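Local atomic coordinates of hemoglobin component VII (Tokunagayusurika akamusi, PDB entry 1X46), a protein that binds heme b and, as expected for a globin of midge larvae, probably carries or stores oxygen. Residues A39-F44 and K50-L55. Residues are numbered along the deposited sequence; the frame is centred on the assembly and turned at random.
Sequences ASQAKF and KDLESL. With HEM (protoporphyrin IX containing Fe), chain B.
A single side-chain amide, that of Q41, makes every close contact between residues 39-44 and 50-55. With CG anti to the backbone N (chi1 -177°) and the chain extended beyond it, Q41 spans the gap between backbones whose nearest CA atoms, those of Q41 and L52, lie 8.7 Å apart. Its NE2 gives a weak, bent hydrogen bond to K50 O, 2.9 Å away with an N-H...O angle of 128°, and a stronger one to F47 O in the intervening loop. Glutamine suits this place because its amide offers two N-H groups to carbonyls that lie outside regular helix. Leucine carbons pack against both ends of the amide: L52 CD1 lies 3.7 Å from Q41 OE1, and the side chain of L55, pointing back against that of Q41, brings CD1 to 3.6 Å from Q41 NE2. Both leucines also pack on F61 of helix 59-78, and L52 reaches F34 and Y31, so their branched side chains join the short helix to the globin core. K50 contributes its backbone here, its ammonium end leading away. D51 is the N-cap of helix 52-55, its OD1 accepting weakly from E53 N.

A type I turn from Q41 to F44 leads the chain on toward the heme. F44 lays one ring face over the pyrrole D edge of the porphyrin, offset so that C2D lies toward the ring's rim, with CZ 3.3 Å from HEM CHD and the iron-bound water at the ring's edge. A flat aromatic side chain is well shaped for this, and the arrangement is that of the globin CD region, whose phenylalanine packs against the heme.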
ATOM      1  N   ALA A  39      -8.703  13.580  -4.565  1.00 10.56           N
ATOM      2  CA  ALA A  39      -9.327  13.022  -5.769  1.00 12.00           C
ATOM      3  C   ALA A  39      -9.473  11.499  -5.701  1.00 13.38           C
ATOM      4  O   ALA A  39     -10.371  10.927  -6.347  1.00 14.48           O
ATOM      5  CB  ALA A  39      -8.541  13.426  -7.001  1.00 14.28           C
ATOM      6  N   SER A  40      -8.621  10.840  -4.920  1.00 11.59           N
ATOM      7  CA  SER A  40      -8.796   9.396  -4.719  1.00 11.92           C
ATOM      8  C   SER A  40     -10.006   9.084  -3.842  1.00 13.28           C
ATOM      9  O   SER A  40     -10.737   8.133  -4.106  1.00 13.13           O
ATOM     10  CB  SER A  40      -7.539   8.839  -4.105  1.00 10.68           C
ATOM     11  OG  SER A  40      -6.506   9.056  -5.032  1.00 13.84           O
ATOM     12  N   GLN A  41     -10.218   9.874  -2.799  1.00 13.02           N
ATOM     13  CA  GLN A  41     -11.403   9.702  -1.940  1.00 13.45           C
ATOM     14  C   GLN A  41     -12.712   9.797  -2.729  1.00 14.48           C
ATOM     15  O   GLN A  41     -13.705   9.132  -2.384  1.00 12.71           O
ATOM     16  CB  GLN A  41     -11.371  10.744  -0.833  1.00 13.23           C
ATOM     17  CG  GLN A  41     -12.540  10.596   0.163  1.00  9.67           C
ATOM     18  CD  GLN A  41     -12.589  11.728   1.163  1.00 12.26           C
ATOM     19  OE1 GLN A  41     -11.542  12.235   1.592  1.00 13.57           O
ATOM     20  NE2 GLN A  41     -13.795  12.141   1.534  1.00 11.74           N
ATOM     21  N   ALA A  42     -12.731  10.627  -3.783  1.00 13.74           N
ATOM     22  CA  ALA A  42     -13.907  10.794  -4.609  1.00 15.55           C
ATOM     23  C   ALA A  42     -14.320   9.523  -5.367  1.00 14.82           C
ATOM     24  O   ALA A  42     -15.415   9.463  -5.920  1.00 16.77           O
ATOM     25  CB  ALA A  42     -13.681  11.938  -5.624  1.00 17.34           C
ATOM     26  N   LYS A  43     -13.451   8.517  -5.394  1.00 15.58           N
ATOM     27  CA  LYS A  43     -13.786   7.246  -6.061  1.00 16.78           C
ATOM     28  C   LYS A  43     -14.560   6.277  -5.169  1.00 18.24           C
ATOM     29  O   LYS A  43     -15.144   5.286  -5.658  1.00 19.49           O
ATOM     30  CB  LYS A  43     -12.511   6.574  -6.558  1.00 18.60           C
ATOM     31  CG  LYS A  43     -11.691   7.457  -7.475  1.00 18.86           C
ATOM     32  CD  LYS A  43     -10.659   6.651  -8.232  1.00 23.53           C
ATOM     33  CE  LYS A  43      -9.832   7.546  -9.126  1.00 26.31           C
ATOM     34  NZ  LYS A  43     -10.538   7.744 -10.415  1.00 27.78           N
ATOM     35  N   PHE A  44     -14.549   6.532  -3.865  1.00 15.97           N
ATOM     36  CA  PHE A  44     -15.117   5.571  -2.903  1.00 15.00           C
ATOM     37  C   PHE A  44     -16.588   5.787  -2.623  1.00 16.86           C
ATOM     38  O   PHE A  44     -16.985   6.878  -2.261  1.00 16.71           O
ATOM     39  CB  PHE A  44     -14.355   5.604  -1.584  1.00 13.65           C
ATOM     40  CG  PHE A  44     -12.964   5.053  -1.675  1.00 13.10           C
ATOM     41  CD1 PHE A  44     -12.652   3.789  -1.154  1.00 13.05           C
ATOM     42  CD2 PHE A  44     -11.966   5.772  -2.328  1.00 12.80           C
ATOM     43  CE1 PHE A  44     -11.371   3.284  -1.243  1.00 15.46           C
ATOM     44  CE2 PHE A  44     -10.692   5.255  -2.423  1.00 13.78           C
ATOM     45  CZ  PHE A  44     -10.396   4.015  -1.889  1.00 13.81           C
ATOM     46  N   LYS A  50     -17.811  13.277   1.234  1.00 17.42           N
ATOM     47  CA  LYS A  50     -17.899  13.436   2.668  1.00 16.12           C
ATOM     48  C   LYS A  50     -16.679  14.209   3.157  1.00 12.28           C
ATOM     49  O   LYS A  50     -15.617  14.177   2.539  1.00 16.07           O
ATOM     50  CB  LYS A  50     -17.982  12.069   3.364  1.00 18.16           C
ATOM     51  CG  LYS A  50     -19.138  11.189   2.845  1.00 24.61           C
ATOM     52  CD  LYS A  50     -19.665  10.217   3.903  1.00 30.54           C
ATOM     53  CE  LYS A  50     -20.769   9.298   3.335  1.00 31.76           C
ATOM     54  NZ  LYS A  50     -22.063   9.985   3.100  1.00 36.31           N
ATOM     55  N   ASP A  51     -16.829  14.928   4.253  1.00 13.45           N
ATOM     56  CA  ASP A  51     -15.701  15.658   4.797  1.00 12.95           C
ATOM     57  C   ASP A  51     -14.710  14.719   5.494  1.00 14.27           C
ATOM     58  O   ASP A  51     -15.100  13.909   6.335  1.00 11.95           O
ATOM     59  CB  ASP A  51     -16.223  16.703   5.773  1.00 16.33           C
ATOM     60  CG  ASP A  51     -15.212  17.740   6.095  1.00 21.97           C
ATOM     61  OD1 ASP A  51     -14.378  17.483   6.986  1.00 29.18           O
ATOM     62  OD2 ASP A  51     -15.197  18.852   5.541  1.00 27.96           O
ATOM     63  N   LEU A  52     -13.431  14.816   5.125  1.00 14.99           N
ATOM     64  CA  LEU A  52     -12.470  13.873   5.668  1.00 15.22           C
ATOM     65  C   LEU A  52     -12.357  13.972   7.170  1.00 14.99           C
ATOM     66  O   LEU A  52     -12.142  12.966   7.823  1.00 14.93           O
ATOM     67  CB  LEU A  52     -11.109  14.045   5.013  1.00 15.08           C
ATOM     68  CG  LEU A  52     -10.033  13.050   5.410  1.00 13.62           C
ATOM     69  CD1 LEU A  52     -10.425  11.578   5.105  1.00 14.00           C
ATOM     70  CD2 LEU A  52      -8.753  13.481   4.710  1.00 15.02           C
ATOM     71  N   GLU A  53     -12.515  15.184   7.719  1.00 14.91           N
ATOM     72  CA  GLU A  53     -12.408  15.368   9.157  1.00 15.74           C
ATOM     73  C   GLU A  53     -13.548  14.685   9.906  1.00 15.01           C
ATOM     74  O   GLU A  53     -13.378  14.287  11.065  1.00 19.31           O
ATOM     75  CB  GLU A  53     -12.329  16.853   9.516  1.00 14.77           C
ATOM     76  CG  GLU A  53     -11.085  17.587   8.985  1.00 18.60           C
ATOM     77  CD  GLU A  53      -9.770  16.912   9.366  1.00 19.59           C
ATOM     78  OE1 GLU A  53      -9.521  16.661  10.562  1.00 19.94           O
ATOM     79  OE2 GLU A  53      -9.013  16.604   8.435  1.00 19.29           O
ATOM     80  N   SER A  54     -14.706  14.544   9.241  1.00 12.65           N
ATOM     81  CA  SER A  54     -15.885  13.859   9.782  1.00 13.16           C
ATOM     82  C   SER A  54     -15.735  12.354   9.699  1.00 15.48           C
ATOM     83  O   SER A  54     -16.225  11.627  10.551  1.00 16.41           O
ATOM     84  CB  SER A  54     -17.135  14.245   8.972  1.00 12.94           C
ATOM     85  OG  SER A  54     -17.366  15.638   9.039  1.00 15.71           O
ATOM     86  N   LEU A  55     -15.089  11.886   8.643  1.00 15.98           N
ATOM     87  CA  LEU A  55     -14.944  10.437   8.430  1.00 16.71           C
ATOM     88  C   LEU A  55     -14.030   9.727   9.437  1.00 16.46           C
ATOM     89  O   LEU A  55     -14.274   8.562   9.808  1.00 15.51           O
ATOM     90  CB  LEU A  55     -14.442  10.170   7.011  1.00 18.55           C
ATOM     91  CG  LEU A  55     -15.444  10.353   5.882  1.00 16.85           C
ATOM     92  CD1 LEU A  55     -14.703  10.383   4.539  1.00 19.52           C
ATOM     93  CD2 LEU A  55     -16.488   9.225   5.865  1.00 20.32           C
TER
HETATM   94  CHA HEM B 151     -11.539  -1.286  -2.543  1.00 11.41           C
HETATM   95  CHB HEM B 151      -7.128  -2.843  -1.268  1.00  8.90           C
HETATM   96  CHC HEM B 151      -5.163   0.999  -3.466  1.00 10.48           C
HETATM   97  CHD HEM B 151      -9.547   2.582  -4.735  1.00  9.97           C
HETATM   98  C1A HEM B 151     -10.524  -1.991  -1.961  1.00  9.17           C
HETATM   99  C2A HEM B 151     -10.704  -3.160  -1.128  1.00 11.95           C
HETATM  100  C3A HEM B 151      -9.486  -3.568  -0.786  1.00 11.61           C
HETATM  101  C4A HEM B 151      -8.496  -2.738  -1.414  1.00 10.70           C
HETATM  102  CMA HEM B 151      -9.161  -4.789   0.103  1.00 11.84           C
HETATM  103  CAA HEM B 151     -12.076  -3.726  -0.643  1.00 11.71           C
HETATM  104  CBA HEM B 151     -12.872  -4.559  -1.669  1.00 13.53           C
HETATM  105  CGA HEM B 151     -12.134  -5.835  -1.994  1.00 14.41           C
HETATM  106  O1A HEM B 151     -11.820  -6.064  -3.179  1.00 15.66           O
HETATM  107  O2A HEM B 151     -11.851  -6.639  -1.062  1.00 16.06           O
HETATM  108  C1B HEM B 151      -6.209  -1.925  -1.699  1.00  9.92           C
HETATM  109  C2B HEM B 151      -4.780  -1.957  -1.492  1.00 11.57           C
HETATM  110  C3B HEM B 151      -4.234  -0.883  -2.106  1.00 12.99           C
HETATM  111  C4B HEM B 151      -5.327  -0.165  -2.735  1.00 11.22           C
HETATM  112  CMB HEM B 151      -4.058  -3.059  -0.668  1.00 12.81           C
HETATM  113  CAB HEM B 151      -2.774  -0.390  -2.217  1.00 15.18           C
HETATM  114  CBB HEM B 151      -1.709  -1.071  -1.792  1.00 21.00           C
HETATM  115  C1C HEM B 151      -6.154   1.773  -3.999  1.00 10.19           C
HETATM  116  C2C HEM B 151      -5.999   3.022  -4.739  1.00 10.26           C
HETATM  117  C3C HEM B 151      -7.211   3.473  -5.058  1.00 11.02           C
HETATM  118  C4C HEM B 151      -8.183   2.511  -4.579  1.00 10.15           C
HETATM  119  CMC HEM B 151      -4.640   3.682  -5.079  1.00 10.46           C
HETATM  120  CAC HEM B 151      -7.559   4.762  -5.848  1.00 15.42           C
HETATM  121  C1D HEM B 151     -10.458   1.658  -4.306  1.00 10.75           C
HETATM  122  C2D HEM B 151     -11.878   1.776  -4.513  1.00 12.55           C
HETATM  123  C3D HEM B 151     -12.487   0.581  -3.846  1.00 11.87           C
HETATM  124  C4D HEM B 151     -11.373  -0.125  -3.259  1.00  8.77           C
HETATM  125  CMD HEM B 151     -12.602   2.907  -5.272  1.00 11.22           C
HETATM  126  CAD HEM B 151     -13.998   0.243  -3.782  1.00 13.11           C
HETATM  127  CBD HEM B 151     -14.677   1.011  -2.654  1.00 18.38           C
HETATM  128  CGD HEM B 151     -16.174   0.772  -2.681  1.00 22.83           C
HETATM  129  O1D HEM B 151     -16.625  -0.246  -3.256  1.00 26.36           O
HETATM  130  O2D HEM B 151     -16.921   1.623  -2.144  1.00 23.88           O
HETATM  131  NA  HEM B 151      -9.175  -1.769  -2.125  1.00  8.99           N
HETATM  132  NB  HEM B 151      -6.518  -0.788  -2.451  1.00 10.68           N
HETATM  133  NC  HEM B 151      -7.503   1.477  -3.929  1.00  8.54           N
HETATM  134  ND  HEM B 151     -10.171   0.498  -3.574  1.00 11.05           N
HETATM  135 FE   HEM B 151      -8.341  -0.150  -3.025  1.00 11.82          FE
HETATM  136  O   HOH W   1      -8.447   1.045  -1.325  1.00 12.22           O